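Local coordinates for protein MamA (PDB 3VTX) that is a tetratricopeptide-repeat protein, built of stacked antiparallel helix pairs of the kind that commonly serve as scaffolds for protein-protein interaction, at residues A[84-97]-A[109-121]. Numbering follows the deposited sequence.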
ATOM      1  N   PHE A  84      -0.057   7.976  -4.255  1.00 21.49           N
ATOM      2  CA  PHE A  84      -0.889   8.663  -3.241  1.00 22.73           C
ATOM      3  C   PHE A  84       0.025   9.505  -2.336  1.00 22.89           C
ATOM      4  O   PHE A  84      -0.302  10.635  -1.999  1.00 23.64           O
ATOM      5  CB  PHE A  84      -1.650   7.658  -2.448  1.00 21.79           C
ATOM      6  CG  PHE A  84      -2.617   8.194  -1.415  1.00 21.73           C
ATOM      7  CD1 PHE A  84      -3.429   9.295  -1.661  1.00 25.73           C
ATOM      8  CD2 PHE A  84      -2.818   7.457  -0.237  1.00 26.64           C
ATOM      9  CE1 PHE A  84      -4.345   9.674  -0.730  1.00 26.33           C
ATOM     10  CE2 PHE A  84      -3.746   7.896   0.699  1.00 29.67           C
ATOM     11  CZ  PHE A  84      -4.492   8.971   0.428  1.00 24.78           C
ATOM     12  N   MET A  85       1.198   8.978  -1.977  1.00 21.32           N
ATOM     13  CA  MET A  85       2.127   9.729  -1.111  1.00 22.35           C
ATOM     14  C   MET A  85       2.601  11.022  -1.747  1.00 24.33           C
ATOM     15  O   MET A  85       2.918  11.982  -1.020  1.00 27.48           O
ATOM     16  CB  MET A  85       3.341   8.872  -0.706  1.00 22.06           C
ATOM     17  CG  MET A  85       2.973   7.704   0.178  1.00 21.82           C
ATOM     18  SD  MET A  85       4.403   6.703   0.485  1.00 22.74           S
ATOM     19  CE  MET A  85       3.687   5.079   0.761  1.00 23.46           C
ATOM     20  N   ILE A  86       2.710  11.077  -3.038  1.00 23.32           N
ATOM     21  CA  ILE A  86       3.219  12.240  -3.742  1.00 23.75           C
ATOM     22  C   ILE A  86       2.088  13.102  -4.350  1.00 26.93           C
ATOM     23  O   ILE A  86       2.353  13.994  -5.161  1.00 28.99           O
ATOM     24  CB  ILE A  86       4.258  11.887  -4.794  1.00 23.75           C
ATOM     25  CG1 ILE A  86       3.673  11.165  -5.992  1.00 27.27           C
ATOM     26  CG2 ILE A  86       5.501  11.166  -4.144  1.00 26.01           C
ATOM     27  CD1 ILE A  86       4.513  11.403  -7.308  1.00 29.54           C
ATOM     28  N   ASP A  87       0.854  12.814  -3.904  1.00 28.33           N
ATOM     29  CA  ASP A  87      -0.319  13.641  -4.272  0.50 28.85           C
ATOM     30  C   ASP A  87      -0.674  13.526  -5.741  1.00 29.25           C
ATOM     31  O   ASP A  87      -1.035  14.542  -6.399  1.00 30.89           O
ATOM     32  CB  ASP A  87      -0.034  15.112  -3.922  0.50 28.79           C
ATOM     33  CG  ASP A  87      -1.281  15.858  -3.629  0.50 32.62           C
ATOM     34  OD1 ASP A  87      -2.214  15.183  -3.157  0.50 32.35           O
ATOM     35  OD2 ASP A  87      -1.320  17.096  -3.859  0.50 34.00           O
ATOM     36  N   GLU A  88      -0.519  12.338  -6.293  1.00 27.26           N
ATOM     37  CA  GLU A  88      -0.887  12.044  -7.694  1.00 27.69           C
ATOM     38  C   GLU A  88      -2.018  11.014  -7.578  1.00 27.61           C
ATOM     39  O   GLU A  88      -1.829   9.851  -7.758  1.00 25.76           O
ATOM     40  CB  GLU A  88       0.279  11.543  -8.524  1.00 26.48           C
ATOM     41  CG  GLU A  88       1.326  12.614  -8.805  1.00 32.24           C
ATOM     42  CD  GLU A  88       0.767  13.757  -9.655  1.00 41.72           C
ATOM     43  OE1 GLU A  88      -0.155  13.491 -10.471  1.00 41.79           O
ATOM     44  OE2 GLU A  88       1.193  14.938  -9.453  1.00 47.14           O
ATOM     45  N   LYS A  89      -3.242  11.500  -7.337  1.00 26.30           N
ATOM     46  CA  LYS A  89      -4.338  10.601  -6.869  1.00 27.88           C
ATOM     47  C   LYS A  89      -4.926   9.815  -7.989  1.00 29.68           C
ATOM     48  O   LYS A  89      -5.218   8.649  -7.798  1.00 28.27           O
ATOM     49  CB  LYS A  89      -5.401  11.430  -6.167  1.00 28.42           C
ATOM     50  CG  LYS A  89      -4.974  11.899  -4.827  1.00 28.81           C
ATOM     51  CD  LYS A  89      -6.016  12.698  -4.176  1.00 32.74           C
ATOM     52  CE  LYS A  89      -5.545  13.273  -2.880  1.00 31.25           C
ATOM     53  NZ  LYS A  89      -6.705  13.937  -2.175  1.00 35.06           N
ATOM     54  N   GLN A  90      -5.040  10.392  -9.194  1.00 30.56           N
ATOM     55  CA  GLN A  90      -5.511   9.568 -10.285  1.00 30.89           C
ATOM     56  C   GLN A  90      -4.525   8.511 -10.713  1.00 29.26           C
ATOM     57  O   GLN A  90      -4.913   7.421 -11.095  1.00 29.83           O
ATOM     58  CB  GLN A  90      -5.922  10.416 -11.495  1.00 32.01           C
ATOM     59  CG  GLN A  90      -6.613   9.616 -12.615  1.00 38.00           C
ATOM     60  CD  GLN A  90      -7.855   8.912 -12.129  1.00 42.56           C
ATOM     61  OE1 GLN A  90      -8.727   9.542 -11.549  1.00 41.86           O
ATOM     62  NE2 GLN A  90      -7.902   7.601 -12.304  1.00 39.38           N
ATOM     63  N   ALA A  91      -3.224   8.806 -10.632  1.00 27.54           N
ATOM     64  CA  ALA A  91      -2.276   7.780 -10.958  1.00 27.26           C
ATOM     65  C   ALA A  91      -2.349   6.679  -9.878  1.00 25.40           C
ATOM     66  O   ALA A  91      -2.000   5.548 -10.144  1.00 27.12           O
ATOM     67  CB  ALA A  91      -0.802   8.385 -11.029  1.00 27.12           C
ATOM     68  N   ALA A  92      -2.655   7.067  -8.658  1.00 23.81           N
ATOM     69  CA  ALA A  92      -2.754   6.132  -7.544  1.00 23.19           C
ATOM     70  C   ALA A  92      -3.918   5.172  -7.816  1.00 24.30           C
ATOM     71  O   ALA A  92      -3.779   3.988  -7.667  1.00 23.96           O
ATOM     72  CB  ALA A  92      -2.931   6.832  -6.201  1.00 22.03           C
ATOM     73  N   ILE A  93      -5.078   5.749  -8.111  1.00 25.19           N
ATOM     74  CA  ILE A  93      -6.271   4.951  -8.472  1.00 25.36           C
ATOM     75  C   ILE A  93      -5.926   4.005  -9.597  1.00 27.03           C
ATOM     76  O   ILE A  93      -6.221   2.815  -9.538  1.00 24.24           O
ATOM     77  CB  ILE A  93      -7.454   5.862  -8.855  1.00 27.05           C
ATOM     78  CG1 ILE A  93      -7.990   6.629  -7.635  1.00 28.72           C
ATOM     79  CG2 ILE A  93      -8.612   5.055  -9.441  1.00 25.48           C
ATOM     80  CD1 ILE A  93      -8.845   7.823  -8.036  1.00 32.87           C
ATOM     81  N   ASP A  94      -5.368   4.547 -10.678  1.00 26.97           N
ATOM     82  CA  ASP A  94      -5.112   3.710 -11.864  1.00 28.77           C
ATOM     83  C   ASP A  94      -4.268   2.489 -11.497  1.00 27.42           C
ATOM     84  O   ASP A  94      -4.647   1.365 -11.792  1.00 28.89           O
ATOM     85  CB  ASP A  94      -4.455   4.476 -13.004  1.00 28.70           C
ATOM     86  CG  ASP A  94      -5.349   5.555 -13.626  1.00 38.43           C
ATOM     87  OD1 ASP A  94      -6.606   5.629 -13.415  1.00 42.18           O
ATOM     88  OD2 ASP A  94      -4.738   6.403 -14.325  1.00 47.58           O
ATOM     89  N   ALA A  95      -3.167   2.703 -10.767  1.00 25.69           N
ATOM     90  CA  ALA A  95      -2.346   1.643 -10.333  1.00 24.00           C
ATOM     91  C   ALA A  95      -2.973   0.694  -9.363  1.00 24.71           C
ATOM     92  O   ALA A  95      -2.798  -0.494  -9.496  1.00 24.07           O
ATOM     93  CB  ALA A  95      -1.003   2.209  -9.698  1.00 24.12           C
ATOM     94  N   LEU A  96      -3.723   1.202  -8.382  1.00 25.42           N
ATOM     95  CA  LEU A  96      -4.325   0.330  -7.409  1.00 24.06           C
ATOM     96  C   LEU A  96      -5.403  -0.554  -8.087  1.00 25.28           C
ATOM     97  O   LEU A  96      -5.518  -1.739  -7.732  1.00 26.16           O
ATOM     98  CB  LEU A  96      -4.968   1.121  -6.271  1.00 23.85           C
ATOM     99  CG  LEU A  96      -3.935   1.862  -5.431  1.00 23.66           C
ATOM    100  CD1 LEU A  96      -4.531   2.963  -4.595  1.00 21.45           C
ATOM    101  CD2 LEU A  96      -3.225   0.873  -4.529  1.00 23.00           C
ATOM    102  N   GLN A  97      -6.128   0.025  -9.041  1.00 27.01           N
ATOM    103  CA  GLN A  97      -7.127  -0.715  -9.847  0.50 28.07           C
ATOM    104  C   GLN A  97      -6.426  -1.865 -10.577  1.00 29.10           C
ATOM    105  O   GLN A  97      -6.956  -3.010 -10.657  1.00 29.01           O
ATOM    106  CB  GLN A  97      -7.822   0.188 -10.886  0.50 28.38           C
ATOM    107  CG  GLN A  97      -8.934   1.086 -10.343  0.50 30.09           C
ATOM    108  CD  GLN A  97      -9.518   1.978 -11.426  0.50 32.87           C
ATOM    109  OE1 GLN A  97      -8.934   2.140 -12.487  0.50 37.84           O
ATOM    110  NE2 GLN A  97     -10.668   2.560 -11.153  0.50 35.59           N
ATOM    111  N   ALA A 109      -4.618  -3.352  -1.117  1.00 24.64           N
ATOM    112  CA  ALA A 109      -4.914  -2.539  -2.255  1.00 24.95           C
ATOM    113  C   ALA A 109      -6.287  -1.957  -2.192  1.00 23.11           C
ATOM    114  O   ALA A 109      -6.454  -0.780  -2.551  1.00 23.69           O
ATOM    115  CB  ALA A 109      -4.736  -3.372  -3.566  1.00 23.99           C
ATOM    116  N   TYR A 110      -7.290  -2.739  -1.783  1.00 23.39           N
ATOM    117  CA  TYR A 110      -8.635  -2.211  -1.707  1.00 22.99           C
ATOM    118  C   TYR A 110      -8.655  -1.122  -0.599  1.00 23.03           C
ATOM    119  O   TYR A 110      -9.324  -0.097  -0.769  1.00 23.37           O
ATOM    120  CB  TYR A 110      -9.660  -3.220  -1.304  1.00 24.12           C
ATOM    121  CG  TYR A 110     -10.102  -4.150  -2.425  1.00 24.66           C
ATOM    122  CD1 TYR A 110      -9.653  -5.442  -2.445  1.00 30.13           C
ATOM    123  CD2 TYR A 110     -10.942  -3.716  -3.423  1.00 28.92           C
ATOM    124  CE1 TYR A 110     -10.081  -6.315  -3.462  1.00 31.11           C
ATOM    125  CE2 TYR A 110     -11.371  -4.596  -4.467  1.00 29.44           C
ATOM    126  CZ  TYR A 110     -10.893  -5.887  -4.449  1.00 31.78           C
ATOM    127  OH  TYR A 110     -11.353  -6.822  -5.436  1.00 31.20           O
ATOM    128  N   TYR A 111      -7.972  -1.372   0.520  1.00 22.23           N
ATOM    129  CA  TYR A 111      -7.961  -0.394   1.643  1.00 21.73           C
ATOM    130  C   TYR A 111      -7.319   0.922   1.192  1.00 21.40           C
ATOM    131  O   TYR A 111      -7.920   1.993   1.323  1.00 20.21           O
ATOM    132  CB  TYR A 111      -7.346  -0.917   2.915  1.00 20.01           C
ATOM    133  CG  TYR A 111      -7.556  -0.017   4.097  1.00 18.76           C
ATOM    134  CD1 TYR A 111      -8.843   0.326   4.450  1.00 19.51           C
ATOM    135  CD2 TYR A 111      -6.521   0.554   4.756  1.00 21.75           C
ATOM    136  CE1 TYR A 111      -9.086   1.209   5.514  1.00 20.10           C
ATOM    137  CE2 TYR A 111      -6.750   1.463   5.817  1.00 20.82           C
ATOM    138  CZ  TYR A 111      -8.038   1.753   6.166  1.00 19.35           C
ATOM    139  OH  TYR A 111      -8.233   2.635   7.220  1.00 20.41           O
ATOM    140  N   LYS A 112      -6.168   0.828   0.565  1.00 21.07           N
ATOM    141  CA  LYS A 112      -5.502   2.029   0.043  0.50 19.76           C
ATOM    142  C   LYS A 112      -6.373   2.762  -0.977  1.00 20.79           C
ATOM    143  O   LYS A 112      -6.450   4.029  -0.980  1.00 20.06           O
ATOM    144  CB  LYS A 112      -4.122   1.704  -0.588  0.50 20.86           C
ATOM    145  CG  LYS A 112      -2.976   1.388   0.374  0.50 19.08           C
ATOM    146  CD  LYS A 112      -2.309   2.569   1.123  0.50 20.85           C
ATOM    147  CE  LYS A 112      -0.793   2.277   1.354  0.50 19.09           C
ATOM    148  NZ  LYS A 112      -0.163   3.339   2.203  0.50 23.75           N
ATOM    149  N   LEU A 113      -7.053   2.023  -1.871  1.00 21.04           N
ATOM    150  CA  LEU A 113      -7.906   2.603  -2.887  1.00 21.29           C
ATOM    151  C   LEU A 113      -9.026   3.352  -2.228  1.00 19.98           C
ATOM    152  O   LEU A 113      -9.352   4.466  -2.609  1.00 20.91           O
ATOM    153  CB  LEU A 113      -8.490   1.479  -3.820  1.00 22.12           C
ATOM    154  CG  LEU A 113      -9.428   2.032  -4.852  1.00 25.32           C
ATOM    155  CD1 LEU A 113      -8.700   2.959  -5.940  1.00 24.76           C
ATOM    156  CD2 LEU A 113     -10.095   0.775  -5.557  1.00 31.12           C
ATOM    157  N   GLY A 114      -9.564   2.763  -1.180  1.00 19.45           N
ATOM    158  CA  GLY A 114     -10.591   3.435  -0.409  1.00 20.94           C
ATOM    159  C   GLY A 114     -10.107   4.740   0.258  1.00 18.66           C
ATOM    160  O   GLY A 114     -10.808   5.787   0.198  1.00 20.98           O
ATOM    161  N   LEU A 115      -8.884   4.703   0.791  1.00 18.63           N
ATOM    162  CA  LEU A 115      -8.269   5.873   1.404  1.00 17.44           C
ATOM    163  C   LEU A 115      -8.121   6.956   0.340  1.00 19.01           C
ATOM    164  O   LEU A 115      -8.419   8.163   0.606  1.00 20.85           O
ATOM    165  CB  LEU A 115      -6.924   5.569   2.020  1.00 19.59           C
ATOM    166  CG  LEU A 115      -7.000   4.677   3.267  1.00 19.79           C
ATOM    167  CD1 LEU A 115      -5.538   4.425   3.726  1.00 20.55           C
ATOM    168  CD2 LEU A 115      -7.851   5.258   4.469  1.00 19.30           C
ATOM    169  N   VAL A 116      -7.661   6.594  -0.833  1.00 19.54           N
ATOM    170  CA  VAL A 116      -7.476   7.564  -1.911  1.00 20.97           C
ATOM    171  C   VAL A 116      -8.863   8.193  -2.294  1.00 21.40           C
ATOM    172  O   VAL A 116      -8.985   9.453  -2.311  1.00 23.48           O
ATOM    173  CB  VAL A 116      -6.794   6.971  -3.119  1.00 21.13           C
ATOM    174  CG1 VAL A 116      -6.637   8.052  -4.255  1.00 24.33           C
ATOM    175  CG2 VAL A 116      -5.433   6.447  -2.805  1.00 20.69           C
ATOM    176  N   TYR A 117      -9.866   7.379  -2.531  1.00 20.58           N
ATOM    177  CA  TYR A 117     -11.209   7.874  -2.883  1.00 22.12           C
ATOM    178  C   TYR A 117     -11.780   8.766  -1.815  1.00 21.42           C
ATOM    179  O   TYR A 117     -12.238   9.865  -2.088  1.00 22.09           O
ATOM    180  CB  TYR A 117     -12.144   6.749  -3.107  1.00 21.21           C
ATOM    181  CG  TYR A 117     -12.058   6.106  -4.492  1.00 19.80           C
ATOM    182  CD1 TYR A 117     -12.005   6.854  -5.684  1.00 24.48           C
ATOM    183  CD2 TYR A 117     -12.166   4.722  -4.585  1.00 24.44           C
ATOM    184  CE1 TYR A 117     -11.974   6.197  -6.919  1.00 27.19           C
ATOM    185  CE2 TYR A 117     -12.133   4.090  -5.835  1.00 26.06           C
ATOM    186  CZ  TYR A 117     -12.054   4.836  -6.954  1.00 30.46           C
ATOM    187  OH  TYR A 117     -12.052   4.146  -8.151  1.00 33.96           O
ATOM    188  N   ASP A 118     -11.593   8.395  -0.560  1.00 20.75           N
ATOM    189  CA  ASP A 118     -12.195   9.214   0.479  1.00 21.88           C
ATOM    190  C   ASP A 118     -11.493  10.581   0.531  1.00 21.58           C
ATOM    191  O   ASP A 118     -12.161  11.601   0.805  1.00 22.89           O
ATOM    192  CB  ASP A 118     -12.143   8.571   1.839  1.00 22.49           C
ATOM    193  CG  ASP A 118     -13.243   9.138   2.818  1.00 26.47           C
ATOM    194  OD1 ASP A 118     -14.401   9.207   2.400  1.00 26.08           O
ATOM    195  OD2 ASP A 118     -12.828   9.552   3.952  1.00 24.65           O
ATOM    196  N   SER A 119     -10.199  10.585   0.268  1.00 21.84           N
ATOM    197  CA  SER A 119      -9.427  11.821   0.277  1.00 23.63           C
ATOM    198  C   SER A 119      -9.867  12.774  -0.781  1.00 25.40           C
ATOM    199  O   SER A 119      -9.566  13.969  -0.656  1.00 27.29           O
ATOM    200  CB  SER A 119      -7.929  11.636   0.176  1.00 24.17           C
ATOM    201  OG  SER A 119      -7.542  11.316  -1.156  1.00 23.99           O
ATOM    202  N   MET A 120     -10.471  12.254  -1.811  1.00 24.28           N
ATOM    203  CA  MET A 120     -11.000  13.021  -2.943  1.00 27.79           C
ATOM    204  C   MET A 120     -12.452  13.413  -2.778  1.00 29.00           C
ATOM    205  O   MET A 120     -12.995  14.116  -3.651  1.00 29.57           O
ATOM    206  CB  MET A 120     -10.849  12.179  -4.202  1.00 26.37           C
ATOM    207  CG  MET A 120      -9.417  11.970  -4.566  1.00 30.71           C
ATOM    208  SD  MET A 120      -9.329  10.627  -5.834  1.00 34.80           S
ATOM    209  CE  MET A 120     -10.224  11.350  -7.230  1.00 46.12           C
ATOM    210  N   GLY A 121     -13.102  12.965  -1.705  1.00 26.56           N
ATOM    211  CA  GLY A 121     -14.506  13.169  -1.560  1.00 28.17           C
ATOM    212  C   GLY A 121     -15.411  12.170  -2.234  1.00 27.77           C
ATOM    213  O   GLY A 121     -16.644  12.350  -2.291  1.00 28.64           O
TER
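The ring of Phe84 lies over a methyl of Val116: CG2 sits 3.7 Å from the ring centroid and 15° off the ring normal, which qualifies as a CH-pi contact. Phe84 reaches it because CG is anti to the backbone N (chi1 -177°), carrying the ring from the last turn of helix 73-85 across to helix 107-119. The far rim of the ring, at CE1, comes within 3.6 Å of Ser119 OG. That hydroxyl has two partners: it donates to the carbonyl O of Val116, one turn back, and accepts from Lys89 NZ at 2.9 Å. Extended beyond CG, the Lys89 chain carries NZ to that hydroxyl; on the way it slides past Met120 in the opposite direction, with the tight carbon pair Lys89 CD to Met120 CG at 3.5 Å.

Farther from Ser119 the contact is largely apolar. Val116 is a knob in a hole formed by Phe84, Lys89, Ala92 and Ile93; its CG1 meets Ile93 CG1 at 3.9 Å. Ile93 and Met120 meet tip to tip, CD1 to SD 3.6 Å, while the Ile93 side chain crosses that of Tyr117 at about a right angle. Leu96 is a second knob, inserted in the other direction, among Ala109, Lys112, Leu113 and Val116, its CD1 3.8 Å from Leu113 CA. Ile100, a turn further along helix 89-102, extends this packing onto Ala109 and Leu113.

The axes of helix 89-97 and helix 109-119 approach to 9.7 Å at 157°, nearly antiparallel. Helix 89-102 closes one tetratricopeptide repeat and helix 107-119 opens the next, so knobs-into-holes packing here joins successive repeats, as is typical of the TPR solenoid.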